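PDB 5UID: aminotransferase TlmJ from Streptoalloteichus hindustanus, which probably transfers amino groups with the help of pyridoxal 5'-phosphate, as a member of the DegT/DnrJ/EryC1 family of aminotransferases. Local coordinates for residues I7-P12 and G323-F328; Q11-E16 and L360-S365; P101-V106 and S337-E342; L111-D116 and V129-Y134. One frame throughout, in Å; residues are numbered along the deposited sequence. Where two conformers were deposited one is given.

Interaction 1: I7-P12 and G323-F328. With SO4 (sulfate ion), chain E.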
loop_
_atom_site.group_PDB
_atom_site.type_symbol
_atom_site.label_atom_id
_atom_site.label_comp_id
_atom_site.label_asym_id
_atom_site.label_seq_id
_atom_site.Cartn_x
_atom_site.Cartn_y
_atom_site.Cartn_z
ATOM N N ILE A 7 -2.317 -28.469 -6.845
ATOM C CA ILE A 7 -0.933 -28.026 -6.976
ATOM C C ILE A 7 -0.937 -26.643 -7.614
ATOM O O ILE A 7 -1.351 -26.487 -8.767
ATOM C CB ILE A 7 -0.111 -29.018 -7.812
ATOM C CG1 ILE A 7 -0.045 -30.377 -7.109
ATOM C CG2 ILE A 7 1.283 -28.471 -8.071
ATOM C CD1 ILE A 7 0.713 -31.430 -7.882
ATOM N N ASN A 8 -0.468 -25.642 -6.873
ATOM C CA ASN A 8 -0.554 -24.254 -7.302
ATOM C C ASN A 8 0.633 -23.863 -8.180
ATOM O O ASN A 8 1.708 -24.462 -8.119
ATOM C CB ASN A 8 -0.626 -23.318 -6.094
ATOM C CG ASN A 8 -1.745 -23.685 -5.136
ATOM O OD1 ASN A 8 -2.923 -23.459 -5.420
ATOM N ND2 ASN A 8 -1.380 -24.248 -3.990
ATOM N N VAL A 9 0.421 -22.827 -8.997
ATOM C CA VAL A 9 1.484 -22.305 -9.854
ATOM C C VAL A 9 2.465 -21.468 -9.047
ATOM O O VAL A 9 3.682 -21.550 -9.247
ATOM C CB VAL A 9 0.882 -21.496 -11.018
ATOM C CG1 VAL A 9 1.983 -20.965 -11.925
ATOM C CG2 VAL A 9 -0.082 -22.344 -11.805
ATOM N N PHE A 10 1.955 -20.643 -8.136
ATOM C CA PHE A 10 2.769 -19.825 -7.251
ATOM C C PHE A 10 2.453 -20.194 -5.809
ATOM O O PHE A 10 1.297 -20.461 -5.471
ATOM C CB PHE A 10 2.506 -18.329 -7.468
ATOM C CG PHE A 10 2.383 -17.937 -8.911
ATOM C CD1 PHE A 10 3.504 -17.861 -9.719
ATOM C CD2 PHE A 10 1.148 -17.636 -9.459
ATOM C CE1 PHE A 10 3.396 -17.499 -11.044
ATOM C CE2 PHE A 10 1.031 -17.269 -10.789
ATOM C CZ PHE A 10 2.158 -17.201 -11.582
ATOM N N GLN A 11 3.481 -20.211 -4.964
ATOM C CA GLN A 11 3.262 -20.475 -3.549
ATOM C C GLN A 11 4.458 -20.006 -2.730
ATOM O O GLN A 11 5.599 -20.366 -3.036
ATOM C CB GLN A 11 3.001 -21.961 -3.306
ATOM C CG GLN A 11 2.619 -22.280 -1.874
ATOM C CD GLN A 11 2.107 -23.694 -1.713
ATOM O OE1 GLN A 11 1.486 -24.248 -2.620
ATOM N NE2 GLN A 11 2.369 -24.288 -0.556
ATOM N N PRO A 12 4.240 -19.198 -1.699
ATOM C CA PRO A 12 5.345 -18.787 -0.828
ATOM C C PRO A 12 5.613 -19.811 0.266
ATOM O O PRO A 12 4.796 -20.689 0.554
ATOM C CB PRO A 12 4.841 -17.468 -0.232
ATOM C CG PRO A 12 3.360 -17.648 -0.170
ATOM C CD PRO A 12 2.975 -18.520 -1.350
ATOM N N GLY A 323 -6.013 -31.866 -10.843
ATOM C CA GLY A 323 -5.397 -31.284 -9.670
ATOM C C GLY A 323 -4.099 -30.551 -9.919
ATOM O O GLY A 323 -3.294 -30.422 -8.991
ATOM N N VAL A 324 -3.866 -30.060 -11.133
ATOM C CA VAL A 324 -2.646 -29.333 -11.472
ATOM C C VAL A 324 -3.067 -27.972 -12.010
ATOM O O VAL A 324 -3.535 -27.862 -13.148
ATOM C CB VAL A 324 -1.777 -30.093 -12.482
ATOM C CG1 VAL A 324 -0.603 -29.231 -12.930
ATOM C CG2 VAL A 324 -1.284 -31.400 -11.878
ATOM N N TYR A 325 -2.894 -26.927 -11.210
ATOM C CA TYR A 325 -3.251 -25.591 -11.656
ATOM C C TYR A 325 -2.212 -25.065 -12.638
ATOM O O TYR A 325 -1.007 -25.274 -12.466
ATOM C CB TYR A 325 -3.383 -24.645 -10.465
ATOM C CG TYR A 325 -4.107 -23.364 -10.796
ATOM C CD1 TYR A 325 -5.490 -23.338 -10.915
ATOM C CD2 TYR A 325 -3.409 -22.184 -10.999
ATOM C CE1 TYR A 325 -6.159 -22.166 -11.219
ATOM C CE2 TYR A 325 -4.065 -21.009 -11.305
ATOM C CZ TYR A 325 -5.438 -21.002 -11.415
ATOM O OH TYR A 325 -6.089 -19.830 -11.719
ATOM N N THR A 326 -2.693 -24.404 -13.690
ATOM C CA THR A 326 -1.842 -23.744 -14.673
ATOM C C THR A 326 -2.459 -22.392 -14.994
ATOM O O THR A 326 -3.635 -22.148 -14.714
ATOM C CB THR A 326 -1.669 -24.544 -15.977
ATOM O OG1 THR A 326 -2.951 -24.825 -16.551
ATOM C CG2 THR A 326 -0.906 -25.837 -15.739
ATOM N N THR A 327 -1.658 -21.513 -15.590
ATOM C CA THR A 327 -2.131 -20.190 -15.977
ATOM C C THR A 327 -1.190 -19.634 -17.038
ATOM O O THR A 327 -0.211 -20.276 -17.427
ATOM C CB THR A 327 -2.218 -19.248 -14.772
ATOM O OG1 THR A 327 -2.833 -18.016 -15.173
ATOM C CG2 THR A 327 -0.829 -18.952 -14.219
ATOM N N PHE A 328 -1.500 -18.427 -17.508
ATOM C CA PHE A 328 -0.630 -17.709 -18.429
ATOM C C PHE A 328 -0.352 -16.314 -17.895
ATOM O O PHE A 328 -1.273 -15.609 -17.469
ATOM C CB PHE A 328 -1.238 -17.610 -19.832
ATOM C CG PHE A 328 -0.470 -16.700 -20.751
ATOM C CD1 PHE A 328 0.720 -17.117 -21.323
ATOM C CD2 PHE A 328 -0.932 -15.420 -21.028
ATOM C CE1 PHE A 328 1.435 -16.279 -22.162
ATOM C CE2 PHE A 328 -0.223 -14.579 -21.864
ATOM C CZ PHE A 328 0.962 -15.008 -22.433
HETATM S S SO4 E . -5.146 -16.765 -12.704
HETATM O O1 SO4 E . -4.854 -18.126 -13.140
HETATM O O2 SO4 E . -4.739 -15.820 -13.740
HETATM O O3 SO4 E . -4.413 -16.485 -11.471
HETATM O O4 SO4 E . -6.580 -16.633 -12.462
#
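A single beta bridge between I7 and V324 joins the N-terminal arm of this aminotransferase to the chain leaving helix 309-321. That helix ends in a Schellman motif with G323, at positive phi, as its C-prime residue. Two backbone hydrogen bonds make the bridge. I7 N donates to G323 O at 3.1 Å, from above the carbonyl plane. Y325 N donates to I7 O at 2.9 Å, in the carbonyl plane. The two chains run roughly the same way, with end-to-end directions 28° apart.

Beyond the bridge, V9 carries the apolar contact. Its CG1 lies anti to the backbone N (chi1 -179°), which leaves CG2 facing the backbone of Y325 and T326. V9 CG2 sits 3.1 Å from Y325 O, and it meets the edge of the Y325 ring at CD2, 3.4 Å away. The other methyl, V9 CG1, reaches T327 CG2 at 4.1 Å. It also covers one face of the F10 ring, 3.7 Å above the plane. Within the arm, N8 ND2 donates to Q11 OE1 at 3.2 Å.

A sulfate ion, probably from the crystallisation liquor, lies at the far end of Y325. T327 OG1 donates to its O1 at 2.9 Å. In the conformer given, Y325 OH also points to O1, but it comes so close that the bond is doubtful. R329 binds the same ion.

W233 of the second subunit meets the Y325 ring. I7 packs on helix 366-383 at D368 and T371. On the 323-328 side, V324 and T326 rest on L319 of helix 309-321, and T326 also touches L356 and L358 of strand 355-358.

Interaction 2: Q11-E16 and L360-S365. With SO4 (sulfate ion), chain I.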
loop_
_atom_site.group_PDB
_atom_site.type_symbol
_atom_site.label_atom_id
_atom_site.label_comp_id
_atom_site.label_asym_id
_atom_site.label_seq_id
_atom_site.Cartn_x
_atom_site.Cartn_y
_atom_site.Cartn_z
ATOM N N GLN A 11 3.481 -20.211 -4.964
ATOM C CA GLN A 11 3.262 -20.475 -3.549
ATOM C C GLN A 11 4.458 -20.006 -2.730
ATOM O O GLN A 11 5.599 -20.366 -3.036
ATOM C CB GLN A 11 3.001 -21.961 -3.306
ATOM C CG GLN A 11 2.619 -22.280 -1.874
ATOM C CD GLN A 11 2.107 -23.694 -1.713
ATOM O OE1 GLN A 11 1.486 -24.248 -2.620
ATOM N NE2 GLN A 11 2.369 -24.288 -0.556
ATOM N N PRO A 12 4.240 -19.198 -1.699
ATOM C CA PRO A 12 5.345 -18.787 -0.828
ATOM C C PRO A 12 5.613 -19.811 0.266
ATOM O O PRO A 12 4.796 -20.689 0.554
ATOM C CB PRO A 12 4.841 -17.468 -0.232
ATOM C CG PRO A 12 3.360 -17.648 -0.170
ATOM C CD PRO A 12 2.975 -18.520 -1.350
ATOM N N THR A 13 6.789 -19.684 0.880
ATOM C CA THR A 13 7.184 -20.531 2.008
ATOM C C THR A 13 7.631 -19.629 3.154
ATOM O O THR A 13 8.765 -19.141 3.165
ATOM C CB THR A 13 8.289 -21.516 1.624
ATOM O OG1 THR A 13 9.393 -20.814 1.034
ATOM C CG2 THR A 13 7.765 -22.558 0.645
ATOM N N LEU A 14 6.734 -19.400 4.108
ATOM C CA LEU A 14 7.037 -18.656 5.323
ATOM C C LEU A 14 6.699 -19.531 6.522
ATOM O O LEU A 14 5.631 -20.150 6.561
ATOM C CB LEU A 14 6.256 -17.338 5.381
ATOM C CG LEU A 14 6.765 -16.174 4.515
ATOM C CD1 LEU A 14 6.515 -16.396 3.028
ATOM C CD2 LEU A 14 6.146 -14.859 4.967
ATOM N N GLY A 15 7.612 -19.586 7.490
ATOM C CA GLY A 15 7.446 -20.481 8.618
ATOM C C GLY A 15 7.922 -19.928 9.947
ATOM O O GLY A 15 7.684 -18.757 10.262
ATOM N N GLU A 16 8.607 -20.767 10.731
ATOM C CA GLU A 16 8.956 -20.399 12.100
ATOM C C GLU A 16 9.935 -19.231 12.144
ATOM O O GLU A 16 9.815 -18.351 13.006
ATOM C CB GLU A 16 9.534 -21.606 12.839
ATOM C CG GLU A 16 8.517 -22.693 13.149
ATOM C CD GLU A 16 7.476 -22.260 14.169
ATOM O OE1 GLU A 16 7.705 -21.256 14.879
ATOM O OE2 GLU A 16 6.426 -22.930 14.263
ATOM N N LEU A 360 5.734 -23.856 -10.383
ATOM C CA LEU A 360 7.164 -23.719 -10.109
ATOM C C LEU A 360 7.318 -22.844 -8.868
ATOM O O LEU A 360 7.154 -21.623 -8.945
ATOM C CB LEU A 360 7.898 -23.129 -11.303
ATOM C CG LEU A 360 9.398 -22.896 -11.105
ATOM C CD1 LEU A 360 10.108 -24.207 -10.800
ATOM C CD2 LEU A 360 10.003 -22.220 -12.327
ATOM N N HIS A 361 7.635 -23.474 -7.739
ATOM C CA HIS A 361 7.897 -22.771 -6.490
ATOM C C HIS A 361 8.569 -23.744 -5.533
ATOM O O HIS A 361 8.490 -24.964 -5.709
ATOM C CB HIS A 361 6.616 -22.194 -5.876
ATOM C CG HIS A 361 5.529 -23.204 -5.686
ATOM N ND1 HIS A 361 5.499 -24.074 -4.617
ATOM C CD2 HIS A 361 4.435 -23.489 -6.431
ATOM C CE1 HIS A 361 4.431 -24.847 -4.709
ATOM N NE2 HIS A 361 3.770 -24.514 -5.803
ATOM N N GLN A 362 9.231 -23.190 -4.515
ATOM C CA GLN A 362 10.019 -24.020 -3.612
ATOM C C GLN A 362 9.171 -24.819 -2.632
ATOM O O GLN A 362 9.740 -25.570 -1.832
ATOM C CB GLN A 362 11.034 -23.168 -2.842
ATOM C CG GLN A 362 10.430 -22.163 -1.875
ATOM C CD GLN A 362 10.030 -20.870 -2.555
ATOM O OE1 GLN A 362 10.108 -20.747 -3.780
ATOM N NE2 GLN A 362 9.610 -19.891 -1.763
ATOM N N ALA A 363 7.846 -24.690 -2.666
ATOM C CA ALA A 363 6.983 -25.528 -1.844
ATOM C C ALA A 363 6.589 -26.826 -2.534
ATOM O O ALA A 363 5.972 -27.685 -1.897
ATOM C CB ALA A 363 5.715 -24.764 -1.441
ATOM N N LEU A 364 6.924 -26.987 -3.811
ATOM C CA LEU A 364 6.612 -28.218 -4.522
ATOM C C LEU A 364 7.454 -29.368 -3.982
ATOM O O LEU A 364 8.678 -29.257 -3.875
ATOM C CB LEU A 364 6.868 -28.044 -6.018
ATOM C CG LEU A 364 5.980 -27.063 -6.781
ATOM C CD1 LEU A 364 6.516 -26.838 -8.185
ATOM C CD2 LEU A 364 4.551 -27.580 -6.824
ATOM N N SER A 365 6.798 -30.470 -3.635
ATOM C CA SER A 365 7.528 -31.673 -3.270
ATOM C C SER A 365 7.928 -32.438 -4.529
ATOM O O SER A 365 7.451 -32.165 -5.633
ATOM C CB SER A 365 6.690 -32.557 -2.347
ATOM O OG SER A 365 5.542 -33.048 -3.016
HETATM S S SO4 I . 9.396 -23.846 8.777
HETATM O O1 SO4 I . 9.474 -22.902 7.666
HETATM O O2 SO4 I . 10.683 -23.890 9.465
HETATM O O3 SO4 I . 9.075 -25.174 8.264
HETATM O O4 SO4 I . 8.358 -23.428 9.714
HETATM O O HOH W 1 7.647 -18.441 -3.298
HETATM O O HOH W 2 1.297 -26.022 -4.981
#
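This is a loop-to-loop contact of mixed polar and apolar character. It joins the chain that leads into helix 16-28 to the type I turn H361-L364, which precedes helix 366-383. Q11 lies over one face of the H361 ring in a CH-pi contact. Q11 CB stands 3.4 Å from the ring centroid, only 7° off the normal. L364 CG covers the opposite face, so the imidazole is sandwiched. CG of H361 sits between its backbone N and carbonyl carbon (chi1 54°), and the ring is thus folded back over its own turn. There ND1 accepts a weak bond from A363 N. A water links H361 NE2 to Q11 OE1. An alanine in place of H361 would probably leave Q11 CB and L364 without the flat surface between them and A363 N without its side-chain acceptor.

The second grip is polar. Q362 NE2 donates to T13 OG1 at 3.0 Å, nearly straight at 165° and in the amide plane. The same NE2 donates to a water that bonds to Q11 O, while Q362 OE1 takes a bond from R269. A363 CB fits between Q11 NE2, at 3.5 Å, and T13 CG2, at 3.7 Å.

E16 N donates to O4 of a sulfate, probably a crystallisation ion, at 2.9 Å; first-turn NH groups have no carbonyl of the helix before them. Both loops run into helix N-caps, G15 of helix 16-28 and S365 of helix 366-383.

Interaction 3: P101-V106 and S337-E342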
loop_
_atom_site.group_PDB
_atom_site.type_symbol
_atom_site.label_atom_id
_atom_site.label_comp_id
_atom_site.label_asym_id
_atom_site.label_seq_id
_atom_site.Cartn_x
_atom_site.Cartn_y
_atom_site.Cartn_z
ATOM N N PRO A 101 0.900 4.520 -23.280
ATOM C CA PRO A 101 1.732 3.306 -23.310
ATOM C C PRO A 101 1.851 2.790 -24.737
ATOM O O PRO A 101 0.845 2.511 -25.392
ATOM C CB PRO A 101 0.965 2.323 -22.415
ATOM C CG PRO A 101 -0.070 3.147 -21.692
ATOM C CD PRO A 101 -0.382 4.295 -22.596
ATOM N N VAL A 102 3.084 2.662 -25.214
ATOM C CA VAL A 102 3.367 2.208 -26.572
ATOM C C VAL A 102 3.941 0.802 -26.475
ATOM O O VAL A 102 5.096 0.619 -26.072
ATOM C CB VAL A 102 4.326 3.156 -27.303
ATOM C CG1 VAL A 102 4.640 2.622 -28.693
ATOM C CG2 VAL A 102 3.721 4.550 -27.389
ATOM N N PHE A 103 3.142 -0.193 -26.849
ATOM C CA PHE A 103 3.529 -1.582 -26.658
ATOM C C PHE A 103 4.427 -2.069 -27.789
ATOM O O PHE A 103 4.193 -1.774 -28.964
ATOM C CB PHE A 103 2.288 -2.470 -26.555
ATOM C CG PHE A 103 1.410 -2.143 -25.380
ATOM C CD1 PHE A 103 1.844 -2.386 -24.089
ATOM C CD2 PHE A 103 0.151 -1.596 -25.568
ATOM C CE1 PHE A 103 1.042 -2.084 -23.003
ATOM C CE2 PHE A 103 -0.660 -1.294 -24.488
ATOM C CZ PHE A 103 -0.212 -1.537 -23.205
ATOM N N CYS A 104 5.463 -2.820 -27.422
ATOM C CA CYS A 104 6.359 -3.440 -28.385
ATOM C C CYS A 104 6.217 -4.956 -28.325
ATOM O O CYS A 104 5.684 -5.519 -27.364
ATOM C CB CYS A 104 7.817 -3.032 -28.135
ATOM S SG CYS A 104 8.593 -3.786 -26.686
ATOM N N ASP A 105 6.701 -5.613 -29.374
ATOM C CA ASP A 105 6.563 -7.052 -29.514
ATOM C C ASP A 105 7.585 -7.777 -28.639
ATOM O O ASP A 105 8.441 -7.166 -27.992
ATOM C CB ASP A 105 6.710 -7.451 -30.980
ATOM C CG ASP A 105 5.826 -8.620 -31.353
ATOM O OD1 ASP A 105 5.332 -9.305 -30.431
ATOM O OD2 ASP A 105 5.622 -8.853 -32.563
ATOM N N VAL A 106 7.490 -9.110 -28.615
ATOM C CA VAL A 106 8.387 -9.954 -27.836
ATOM C C VAL A 106 8.797 -11.158 -28.673
ATOM O O VAL A 106 8.134 -11.534 -29.642
ATOM C CB VAL A 106 7.752 -10.442 -26.510
ATOM C CG1 VAL A 106 7.377 -9.266 -25.616
ATOM C CG2 VAL A 106 6.540 -11.324 -26.791
ATOM N N SER A 337 -8.433 -2.906 -24.702
ATOM C CA SER A 337 -8.914 -1.726 -25.413
ATOM C C SER A 337 -8.740 -0.432 -24.625
ATOM O O SER A 337 -8.860 0.650 -25.209
ATOM C CB SER A 337 -10.387 -1.910 -25.782
ATOM O OG SER A 337 -11.163 -2.201 -24.633
ATOM N N ALA A 338 -8.465 -0.507 -23.321
ATOM C CA ALA A 338 -8.384 0.710 -22.519
ATOM C C ALA A 338 -7.179 1.565 -22.894
ATOM O O ALA A 338 -7.217 2.790 -22.730
ATOM C CB ALA A 338 -8.342 0.356 -21.032
ATOM N N TYR A 339 -6.109 0.952 -23.403
ATOM C CA TYR A 339 -4.871 1.668 -23.691
ATOM C C TYR A 339 -4.835 2.246 -25.102
ATOM O O TYR A 339 -3.747 2.448 -25.655
ATOM C CB TYR A 339 -3.670 0.752 -23.459
ATOM C CG TYR A 339 -3.663 0.102 -22.094
ATOM C CD1 TYR A 339 -3.517 0.864 -20.942
ATOM C CD2 TYR A 339 -3.800 -1.272 -21.960
ATOM C CE1 TYR A 339 -3.510 0.274 -19.691
ATOM C CE2 TYR A 339 -3.793 -1.872 -20.714
ATOM C CZ TYR A 339 -3.648 -1.095 -19.584
ATOM O OH TYR A 339 -3.643 -1.692 -18.344
ATOM N N GLY A 340 -5.992 2.519 -25.698
ATOM C CA GLY A 340 -6.038 3.144 -27.002
ATOM C C GLY A 340 -5.787 2.167 -28.135
ATOM O O GLY A 340 -5.581 0.968 -27.945
ATOM N N HIS A 341 -5.799 2.712 -29.349
ATOM C CA HIS A 341 -5.637 1.900 -30.548
ATOM C C HIS A 341 -4.195 1.422 -30.669
ATOM O O HIS A 341 -3.267 2.234 -30.753
ATOM C CB HIS A 341 -6.041 2.702 -31.783
ATOM N N GLU A 342 -4.008 0.107 -30.666
ATOM C CA GLU A 342 -2.711 -0.507 -30.894
ATOM C C GLU A 342 -2.740 -1.282 -32.205
ATOM O O GLU A 342 -3.804 -1.571 -32.760
ATOM C CB GLU A 342 -2.327 -1.440 -29.737
ATOM C CG GLU A 342 -2.408 -0.803 -28.356
ATOM C CD GLU A 342 -1.298 0.198 -28.095
ATOM O OE1 GLU A 342 -0.264 0.147 -28.795
ATOM O OE2 GLU A 342 -1.458 1.038 -27.183
#
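Aromatic packing joins F103 and Y339. The rings form an offset edge-to-face pair with planes at 73° and centroids 5.6 Å apart. The edge of F103 is turned toward the face of Y339. CG of F103 lies anti to its carbonyl carbon (chi1 -62°), and the ring reaches across to the loop with CZ leading. F103 CZ comes within 3.8 Å of Y339 CD2.

Apolar contacts extend this pair. F103 CE2 also meets Y339 CB, near the plane of the phenylalanine ring. P101 CG lies 4.2 Å from Y339 CD1. Thus two residues of one strand, P101 and F103, bear on the same tyrosine.

The strand is 100-104, the outermost on its side of the mixed seven-stranded sheet within this chain. The sheet is that of the PLP-dependent aminotransferase fold, and the 337-342 loop packs beside this border strand. Helix 88-95 lies close by: Y339 touches V88 and A91 there, and P101 touches I94 and A95. Y339 also packs on V238 of the second subunit.

No hydrogen bond crosses between 101-106 and 337-342. E342 nevertheless brings its side chain well onto the strand, though the residue is poorly ordered. Its carboxylate lies at the edge of the F103 ring, with CD 3.4 Å from F103 CD2. The ring and carboxylate planes are 67° apart. E342 OE2 and P101 O, both acceptors, come within 3.3 Å without bonding. Y339 OH is bonded to N92 OD1.

Interaction 4: L111-D116 and V129-Y134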
loop_
_atom_site.group_PDB
_atom_site.type_symbol
_atom_site.label_atom_id
_atom_site.label_comp_id
_atom_site.label_asym_id
_atom_site.label_seq_id
_atom_site.Cartn_x
_atom_site.Cartn_y
_atom_site.Cartn_z
ATOM N N LEU A 111 9.181 -14.804 -24.527
ATOM C CA LEU A 111 8.221 -13.792 -24.082
ATOM C C LEU A 111 8.908 -12.527 -23.564
ATOM O O LEU A 111 8.314 -11.760 -22.799
ATOM C CB LEU A 111 7.258 -14.355 -23.025
ATOM C CG LEU A 111 6.247 -15.393 -23.536
ATOM C CD1 LEU A 111 6.852 -16.789 -23.621
ATOM C CD2 LEU A 111 4.982 -15.403 -22.684
ATOM N N ASN A 112 10.158 -12.297 -23.975
ATOM C CA ASN A 112 10.910 -11.086 -23.699
ATOM C C ASN A 112 11.125 -10.298 -24.986
ATOM O O ASN A 112 11.235 -10.883 -26.069
ATOM C CB ASN A 112 12.278 -11.390 -23.072
ATOM C CG ASN A 112 12.240 -11.407 -21.554
ATOM O OD1 ASN A 112 11.414 -10.738 -20.930
ATOM N ND2 ASN A 112 13.147 -12.167 -20.950
ATOM N N PRO A 113 11.176 -8.973 -24.907
ATOM C CA PRO A 113 11.470 -8.177 -26.098
ATOM C C PRO A 113 12.965 -8.090 -26.353
ATOM O O PRO A 113 13.783 -8.101 -25.430
ATOM C CB PRO A 113 10.892 -6.803 -25.748
ATOM C CG PRO A 113 11.048 -6.727 -24.267
ATOM C CD PRO A 113 10.835 -8.129 -23.749
ATOM N N THR A 114 13.313 -8.016 -27.632
ATOM C CA THR A 114 14.683 -7.736 -28.026
ATOM C C THR A 114 14.907 -6.228 -28.065
ATOM O O THR A 114 13.972 -5.431 -27.973
ATOM C CB THR A 114 15.000 -8.352 -29.391
ATOM O OG1 THR A 114 14.275 -7.653 -30.410
ATOM C CG2 THR A 114 14.613 -9.820 -29.419
ATOM N N ALA A 115 16.176 -5.837 -28.201
ATOM C CA ALA A 115 16.484 -4.425 -28.396
ATOM C C ALA A 115 15.876 -3.900 -29.690
ATOM O O ALA A 115 15.500 -2.725 -29.767
ATOM C CB ALA A 115 17.998 -4.207 -28.391
ATOM N N ASP A 116 15.765 -4.755 -30.711
ATOM C CA ASP A 116 15.146 -4.338 -31.966
ATOM C C ASP A 116 13.651 -4.092 -31.798
ATOM O O ASP A 116 13.093 -3.184 -32.424
ATOM C CB ASP A 116 15.397 -5.389 -33.049
ATOM C CG ASP A 116 16.832 -5.396 -33.538
ATOM O OD1 ASP A 116 17.479 -4.328 -33.488
ATOM O OD2 ASP A 116 17.315 -6.463 -33.970
ATOM N N VAL A 129 11.377 3.711 -20.985
ATOM C CA VAL A 129 11.186 2.338 -21.431
ATOM C C VAL A 129 11.075 1.462 -20.192
ATOM O O VAL A 129 11.896 1.574 -19.274
ATOM C CB VAL A 129 12.335 1.860 -22.338
ATOM C CG1 VAL A 129 12.182 0.378 -22.658
ATOM C CG2 VAL A 129 12.379 2.678 -23.620
ATOM N N VAL A 130 10.055 0.609 -20.156
ATOM C CA VAL A 130 9.844 -0.326 -19.058
ATOM C C VAL A 130 9.964 -1.735 -19.611
ATOM O O VAL A 130 9.347 -2.061 -20.632
ATOM C CB VAL A 130 8.476 -0.120 -18.380
ATOM C CG1 VAL A 130 8.308 -1.090 -17.216
ATOM C CG2 VAL A 130 8.331 1.314 -17.904
ATOM N N VAL A 131 10.764 -2.563 -18.948
ATOM C CA VAL A 131 10.956 -3.948 -19.352
ATOM C C VAL A 131 10.935 -4.820 -18.103
ATOM O O VAL A 131 11.242 -4.363 -16.998
ATOM C CB VAL A 131 12.272 -4.126 -20.146
ATOM C CG1 VAL A 131 13.479 -4.082 -19.217
ATOM C CG2 VAL A 131 12.249 -5.410 -20.952
ATOM N N LEU A 132 10.537 -6.074 -18.277
ATOM C CA LEU A 132 10.654 -7.082 -17.236
ATOM C C LEU A 132 11.607 -8.177 -17.705
ATOM O O LEU A 132 12.153 -8.127 -18.811
ATOM C CB LEU A 132 9.282 -7.650 -16.850
ATOM C CG LEU A 132 8.305 -8.178 -17.904
ATOM C CD1 LEU A 132 8.674 -9.575 -18.393
ATOM C CD2 LEU A 132 6.890 -8.164 -17.340
ATOM N N HIS A 133 11.812 -9.166 -16.844
ATOM C CA HIS A 133 12.721 -10.279 -17.103
ATOM C C HIS A 133 11.886 -11.552 -17.024
ATOM O O HIS A 133 11.813 -12.184 -15.967
ATOM C CB HIS A 133 13.876 -10.289 -16.102
ATOM C CG HIS A 133 14.410 -8.927 -15.782
ATOM N ND1 HIS A 133 13.985 -8.199 -14.691
ATOM C CD2 HIS A 133 15.327 -8.157 -16.416
ATOM C CE1 HIS A 133 14.622 -7.042 -14.663
ATOM N NE2 HIS A 133 15.441 -6.990 -15.698
ATOM N N TYR A 134 11.270 -11.929 -18.146
ATOM C CA TYR A 134 10.201 -12.922 -18.120
ATOM C C TYR A 134 10.667 -14.224 -17.487
ATOM O O TYR A 134 11.655 -14.824 -17.923
ATOM C CB TYR A 134 9.668 -13.185 -19.526
ATOM C CG TYR A 134 8.444 -14.072 -19.497
ATOM C CD1 TYR A 134 7.176 -13.530 -19.332
ATOM C CD2 TYR A 134 8.558 -15.454 -19.594
ATOM C CE1 TYR A 134 6.055 -14.340 -19.287
ATOM C CE2 TYR A 134 7.444 -16.270 -19.549
ATOM C CZ TYR A 134 6.195 -15.706 -19.394
ATOM O OH TYR A 134 5.085 -16.517 -19.351
HETATM O O HOH W 3 10.111 -7.736 -20.650
#
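Y134 swings its ring away from its own backbone N (chi1 -173°), and L111 turns CG to the side of its backbone N. With these torsions the tyrosine ring lies under the leucine. L111 CB sits 3.6 Å from the centroid of the Y134 ring, 6° off the normal, a CH-pi contact over one face. L111 CD2 follows the ring outward and reaches Y134 CZ at 3.5 Å.

N112 ties down the backbone beside that ring. Its OD1 accepts a bond from Y134 N at 3.0 Å, with an N-H...O angle of 160°. A water that accepts from L132 N lies 3.3 Å from N112 OD1 and may donate to it. N112 ND2 donates to Y137 O, which uses the other end of the amide. Further along, P113 CG packs on V131 CG2 at 3.8 Å.

The OH of Y134 bonds to R329 O. A leucine in place of Y134 would probably deprive that carbonyl of its partner and L111 of the flat face it rests on.

The contact lies at the C-terminal end of strand 126-132, an inner strand of the large sheet. Strands 79-83 and 155-158 flank this strand. P113 touches P83, and T114 caps helix 115-119. The Y134 ring also meets F302 and W304, while L111 packs on F328 and on T355 of strand 355-358.

Interactions 1 and 2 share Q11 and P12 and start from the same N-terminal arm. They touch through V9, probably by a V9 O to L360 N hydrogen bond, and both are partly buried. Interactions 3 and 4 are buried and reach the same sheet, at its border strand and at an inner strand. They meet where D105 and V106 pack on N112 and P113. Interactions 1, 2 and 3 touch the second subunit; 4 does not. Chemistry follows place: backbone bonds and V9 packing in 1, a CH-pi contact, a side-chain amide hydrogen bond and waters in 2, aromatic packing in 3, and a ring face with one asparagine bond in 4. F328 touches L111, joining 1 to 4.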